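Long-range contact in xyloglucan-specific endo-beta-1,4-glucanase BoGH9A (Bacteroides ovatus, PDB 6DHT), which cleaves internal beta-1,4-glucosidic linkages in the backbone of xyloglucan, releasing xyloglucan oligosaccharides: residues K294-W306 with A345-Y358. Sequence-based numbering, arbitrary orientation.
Sequences KRALLAAEKAYAW and AASELYFSTGKEIY
The phenol oxygen of Y358 is gripped twice: it donates to E301, OH to OE2 2.8 Å, on the carboxylate's anti lone pair, and it accepts from a water that also donates to the backbone O of E301. E301 reaches it because its chain runs extended beyond CG, crossing the phenol at about a right angle. A second water, 2.6 Å from E301 OE1, donates to that oxygen and accepts from K355 NZ, linking carboxylate and ammonium without a direct salt bridge. The ring of Y358 turns its edge to the face of Y304 in a T-shaped stack, centroids 5.4 Å apart and planes at 85°. Losing the phenol to an alanine would probably leave E301 OE2 without this donor and Y304 without the ring edge against its face. In the (alpha/alpha)6-barrel domain of this GH9 enzyme, away from the active and metal sites, segments 294-306 and 345-353 run roughly antiparallel, axes at 141°, and pack knobs-into-holes. Y304 sits among A345, A346 and L349, with Y358 of helix 356-364 completing the hole; L349 fits between L297, A300, E301 and Y304, its CD1 3.7 Å from Y304 CB. At the far end, L297, with CG anti to the backbone N (chi1 -174°), extends CD1 to within 4.0 Å of T353 CG2.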
loop_
_atom_site.group_PDB
_atom_site.type_symbol
_atom_site.label_atom_id
_atom_site.label_comp_id
_atom_site.label_asym_id
_atom_site.label_seq_id
_atom_site.Cartn_x
_atom_site.Cartn_y
_atom_site.Cartn_z
ATOM N N LYS A 294 17.491 2.042 19.434
ATOM C CA LYS A 294 18.551 1.111 19.806
ATOM C C LYS A 294 18.099 -0.342 19.793
ATOM O O LYS A 294 18.762 -1.217 19.242
ATOM C CB LYS A 294 19.062 1.483 21.200
ATOM C CG LYS A 294 20.247 0.666 21.678
ATOM C CD LYS A 294 20.540 0.956 23.149
ATOM C CE LYS A 294 21.777 0.222 23.622
ATOM N NZ LYS A 294 23.013 0.814 23.035
ATOM N N ARG A 295 16.950 -0.603 20.391
ATOM C CA ARG A 295 16.408 -1.956 20.407
ATOM C C ARG A 295 16.156 -2.505 18.999
ATOM O O ARG A 295 16.436 -3.661 18.708
ATOM C CB ARG A 295 15.118 -1.972 21.227
ATOM C CG ARG A 295 14.481 -3.312 21.321
ATOM C CD ARG A 295 13.274 -3.300 22.233
ATOM N NE ARG A 295 12.702 -4.645 22.322
ATOM C CZ ARG A 295 11.477 -4.921 22.755
ATOM N NH1 ARG A 295 10.658 -3.939 23.134
ATOM N NH2 ARG A 295 11.072 -6.184 22.784
ATOM N N ALA A 296 15.631 -1.663 18.111
ATOM C CA ALA A 296 15.319 -2.102 16.751
ATOM C C ALA A 296 16.569 -2.520 16.011
ATOM O O ALA A 296 16.594 -3.529 15.316
ATOM C CB ALA A 296 14.636 -0.974 15.991
ATOM N N LEU A 297 17.630 -1.730 16.161
ATOM C CA LEU A 297 18.859 -2.036 15.446
ATOM C C LEU A 297 19.496 -3.339 15.960
ATOM O O LEU A 297 19.902 -4.200 15.178
ATOM C CB LEU A 297 19.844 -0.861 15.523
ATOM C CG LEU A 297 21.099 -1.059 14.684
ATOM C CD1 LEU A 297 20.775 -1.221 13.207
ATOM C CD2 LEU A 297 22.062 0.096 14.913
ATOM N N LEU A 298 19.511 -3.515 17.269
ATOM C CA LEU A 298 20.054 -4.747 17.845
ATOM C C LEU A 298 19.261 -5.942 17.351
ATOM O O LEU A 298 19.819 -6.948 16.908
ATOM C CB LEU A 298 19.993 -4.685 19.373
ATOM C CG LEU A 298 21.043 -3.798 20.043
ATOM C CD1 LEU A 298 20.715 -3.571 21.512
ATOM C CD2 LEU A 298 22.412 -4.422 19.904
ATOM N N ALA A 299 17.935 -5.801 17.336
ATOM C CA ALA A 299 17.053 -6.864 16.882
ATOM C C ALA A 299 17.260 -7.188 15.411
ATOM O O ALA A 299 17.235 -8.347 14.993
ATOM C CB ALA A 299 15.605 -6.474 17.121
ATOM N N ALA A 300 17.438 -6.133 14.613
ATOM C CA ALA A 300 17.673 -6.300 13.185
ATOM C C ALA A 300 18.919 -7.115 12.874
ATOM O O ALA A 300 18.896 -7.993 12.020
ATOM C CB ALA A 300 17.789 -4.925 12.517
ATOM N N GLU A 301 20.005 -6.806 13.587
ATOM C CA GLU A 301 21.281 -7.470 13.342
ATOM C C GLU A 301 21.188 -8.944 13.744
ATOM O O GLU A 301 21.658 -9.816 13.020
ATOM C CB GLU A 301 22.427 -6.729 14.057
ATOM C CG GLU A 301 22.656 -5.314 13.489
ATOM C CD GLU A 301 24.013 -4.715 13.804
ATOM O OE1 GLU A 301 24.102 -3.913 14.754
ATOM O OE2 GLU A 301 24.980 -5.018 13.072
ATOM N N LYS A 302 20.474 -9.224 14.831
ATOM C CA LYS A 302 20.258 -10.608 15.244
ATOM C C LYS A 302 19.381 -11.365 14.231
ATOM O O LYS A 302 19.617 -12.529 13.933
ATOM C CB LYS A 302 19.620 -10.678 16.638
ATOM C CG LYS A 302 20.567 -10.366 17.795
ATOM C CD LYS A 302 20.039 -10.890 19.127
ATOM C CE LYS A 302 20.101 -12.425 19.205
ATOM N NZ LYS A 302 19.548 -12.963 20.485
ATOM N N ALA A 303 18.360 -10.710 13.682
ATOM C CA ALA A 303 17.525 -11.371 12.693
ATOM C C ALA A 303 18.274 -11.644 11.395
ATOM O O ALA A 303 18.119 -12.692 10.783
ATOM C CB ALA A 303 16.273 -10.528 12.401
ATOM N N TYR A 304 19.086 -10.685 10.958
ATOM C CA TYR A 304 19.849 -10.882 9.748
ATOM C C TYR A 304 20.840 -12.045 9.936
ATOM O O TYR A 304 20.992 -12.887 9.049
ATOM C CB TYR A 304 20.572 -9.576 9.385
ATOM C CG TYR A 304 21.264 -9.620 8.054
ATOM C CD1 TYR A 304 22.584 -10.034 7.953
ATOM C CD2 TYR A 304 20.609 -9.227 6.894
ATOM C CE1 TYR A 304 23.218 -10.086 6.744
ATOM C CE2 TYR A 304 21.240 -9.274 5.672
ATOM C CZ TYR A 304 22.550 -9.701 5.606
ATOM O OH TYR A 304 23.188 -9.753 4.396
ATOM N N ALA A 305 21.481 -12.073 11.096
ATOM C CA ALA A 305 22.382 -13.172 11.440
ATOM C C ALA A 305 21.668 -14.522 11.323
ATOM O O ALA A 305 22.195 -15.461 10.719
ATOM C CB ALA A 305 22.933 -12.972 12.825
ATOM N N TRP A 306 20.461 -14.619 11.877
ATOM C CA TRP A 306 19.701 -15.858 11.773
ATOM C C TRP A 306 19.470 -16.218 10.317
ATOM O O TRP A 306 19.647 -17.358 9.919
ATOM C CB TRP A 306 18.368 -15.754 12.523
ATOM C CG TRP A 306 17.589 -17.050 12.591
ATOM C CD1 TRP A 306 17.545 -17.932 13.642
ATOM C CD2 TRP A 306 16.749 -17.605 11.573
ATOM N NE1 TRP A 306 16.725 -18.983 13.335
ATOM C CE2 TRP A 306 16.227 -18.814 12.072
ATOM C CE3 TRP A 306 16.393 -17.199 10.287
ATOM C CZ2 TRP A 306 15.369 -19.616 11.326
ATOM C CZ3 TRP A 306 15.550 -17.983 9.557
ATOM C CH2 TRP A 306 15.039 -19.185 10.074
ATOM N N ALA A 345 17.325 -5.892 3.211
ATOM C CA ALA A 345 17.873 -5.905 4.556
ATOM C C ALA A 345 19.333 -5.452 4.655
ATOM O O ALA A 345 19.667 -4.663 5.509
ATOM C CB ALA A 345 17.730 -7.298 5.186
ATOM N N ALA A 346 20.180 -5.974 3.773
ATOM C CA ALA A 346 21.595 -5.606 3.816
ATOM C C ALA A 346 21.724 -4.118 3.529
ATOM O O ALA A 346 22.531 -3.437 4.166
ATOM C CB ALA A 346 22.371 -6.427 2.822
ATOM N N SER A 347 20.934 -3.606 2.577
ATOM C CA SER A 347 20.974 -2.166 2.258
ATOM C C SER A 347 20.595 -1.316 3.471
ATOM O O SER A 347 21.314 -0.392 3.840
ATOM C CB SER A 347 20.077 -1.834 1.069
ATOM O OG SER A 347 20.562 -2.430 -0.111
ATOM N N GLU A 348 19.489 -1.656 4.136
ATOM C CA GLU A 348 19.089 -0.911 5.306
ATOM C C GLU A 348 20.145 -0.994 6.401
ATOM O O GLU A 348 20.381 -0.020 7.077
ATOM C CB GLU A 348 17.728 -1.408 5.824
ATOM C CG GLU A 348 16.555 -1.202 4.881
ATOM C CD GLU A 348 16.109 0.268 4.760
ATOM O OE1 GLU A 348 16.720 1.193 5.370
ATOM O OE2 GLU A 348 15.114 0.498 4.026
ATOM N N LEU A 349 20.695 -2.189 6.617
ATOM C CA LEU A 349 21.706 -2.338 7.655
ATOM C C LEU A 349 22.969 -1.550 7.328
ATOM O O LEU A 349 23.558 -0.948 8.206
ATOM C CB LEU A 349 22.012 -3.816 7.907
ATOM C CG LEU A 349 20.949 -4.448 8.827
ATOM C CD1 LEU A 349 20.917 -5.958 8.709
ATOM C CD2 LEU A 349 21.109 -4.000 10.283
ATOM N N TYR A 350 23.345 -1.520 6.058
ATOM C CA TYR A 350 24.455 -0.667 5.645
ATOM C C TYR A 350 24.180 0.806 5.962
ATOM O O TYR A 350 25.051 1.515 6.487
ATOM C CB TYR A 350 24.742 -0.829 4.163
ATOM C CG TYR A 350 25.867 0.047 3.618
ATOM C CD1 TYR A 350 27.100 0.120 4.265
ATOM C CD2 TYR A 350 25.709 0.769 2.444
ATOM C CE1 TYR A 350 28.135 0.903 3.760
ATOM C CE2 TYR A 350 26.740 1.531 1.927
ATOM C CZ TYR A 350 27.949 1.600 2.592
ATOM O OH TYR A 350 28.977 2.367 2.080
ATOM N N PHE A 351 22.990 1.301 5.634
ATOM C CA PHE A 351 22.715 2.717 5.872
ATOM C C PHE A 351 22.548 3.051 7.348
ATOM O O PHE A 351 22.895 4.147 7.778
ATOM C CB PHE A 351 21.523 3.195 5.027
ATOM C CG PHE A 351 21.831 3.205 3.551
ATOM C CD1 PHE A 351 22.928 3.921 3.066
ATOM C CD2 PHE A 351 21.071 2.483 2.659
ATOM C CE1 PHE A 351 23.244 3.901 1.734
ATOM C CE2 PHE A 351 21.380 2.463 1.314
ATOM C CZ PHE A 351 22.465 3.182 0.847
ATOM N N SER A 352 22.095 2.095 8.147
ATOM C CA SER A 352 21.972 2.339 9.579
ATOM C C SER A 352 23.271 2.159 10.388
ATOM O O SER A 352 23.410 2.785 11.426
ATOM C CB SER A 352 20.906 1.445 10.183
ATOM O OG SER A 352 19.644 1.734 9.574
ATOM N N THR A 353 24.189 1.320 9.913
ATOM C CA THR A 353 25.411 1.025 10.676
ATOM C C THR A 353 26.671 1.539 10.006
ATOM O O THR A 353 27.692 1.717 10.677
ATOM C CB THR A 353 25.615 -0.494 10.910
ATOM O OG1 THR A 353 25.985 -1.148 9.691
ATOM C CG2 THR A 353 24.382 -1.136 11.524
ATOM N N GLY A 354 26.631 1.725 8.694
ATOM C CA GLY A 354 27.811 2.122 7.947
ATOM C C GLY A 354 28.775 0.991 7.662
ATOM O O GLY A 354 29.791 1.209 6.995
ATOM N N LYS A 355 28.465 -0.212 8.129
ATOM C CA LYS A 355 29.411 -1.332 8.019
ATOM C C LYS A 355 29.536 -1.930 6.619
ATOM O O LYS A 355 28.551 -2.327 5.977
ATOM C CB LYS A 355 29.098 -2.418 9.053
ATOM C CG LYS A 355 29.225 -1.950 10.468
ATOM C CD LYS A 355 29.001 -3.080 11.454
ATOM C CE LYS A 355 29.387 -2.656 12.862
ATOM N NZ LYS A 355 29.093 -3.720 13.848
ATOM N N GLU A 356 30.770 -1.990 6.137
ATOM C CA GLU A 356 31.068 -2.484 4.803
ATOM C C GLU A 356 30.637 -3.938 4.612
ATOM O O GLU A 356 30.327 -4.379 3.507
ATOM C CB GLU A 356 32.566 -2.295 4.492
ATOM C CG GLU A 356 33.009 -0.840 4.555
ATOM C CD GLU A 356 34.516 -0.647 4.386
ATOM O OE1 GLU A 356 35.259 -1.648 4.295
ATOM O OE2 GLU A 356 34.957 0.520 4.337
ATOM N N ILE A 357 30.599 -4.695 5.701
ATOM C CA ILE A 357 30.221 -6.088 5.610
ATOM C C ILE A 357 28.772 -6.220 5.107
ATOM O O ILE A 357 28.450 -7.137 4.351
ATOM C CB ILE A 357 30.446 -6.805 6.961
ATOM C CG1 ILE A 357 30.360 -8.309 6.790
ATOM C CG2 ILE A 357 29.480 -6.305 8.036
ATOM C CD1 ILE A 357 30.965 -9.060 7.969
ATOM N N TYR A 358 27.912 -5.280 5.496
ATOM C CA TYR A 358 26.542 -5.258 4.976
ATOM C C TYR A 358 26.460 -4.762 3.527
ATOM O O TYR A 358 25.713 -5.312 2.730
ATOM C CB TYR A 358 25.647 -4.406 5.877
ATOM C CG TYR A 358 25.378 -5.000 7.226
ATOM C CD1 TYR A 358 24.824 -6.266 7.332
ATOM C CD2 TYR A 358 25.644 -4.303 8.388
ATOM C CE1 TYR A 358 24.563 -6.836 8.550
ATOM C CE2 TYR A 358 25.386 -4.868 9.629
ATOM C CZ TYR A 358 24.841 -6.136 9.696
ATOM O OH TYR A 358 24.572 -6.704 10.921
HETATM O O HOH W 1 23.863 -9.227 11.510
HETATM O O HOH W 2 26.393 -2.772 14.478
#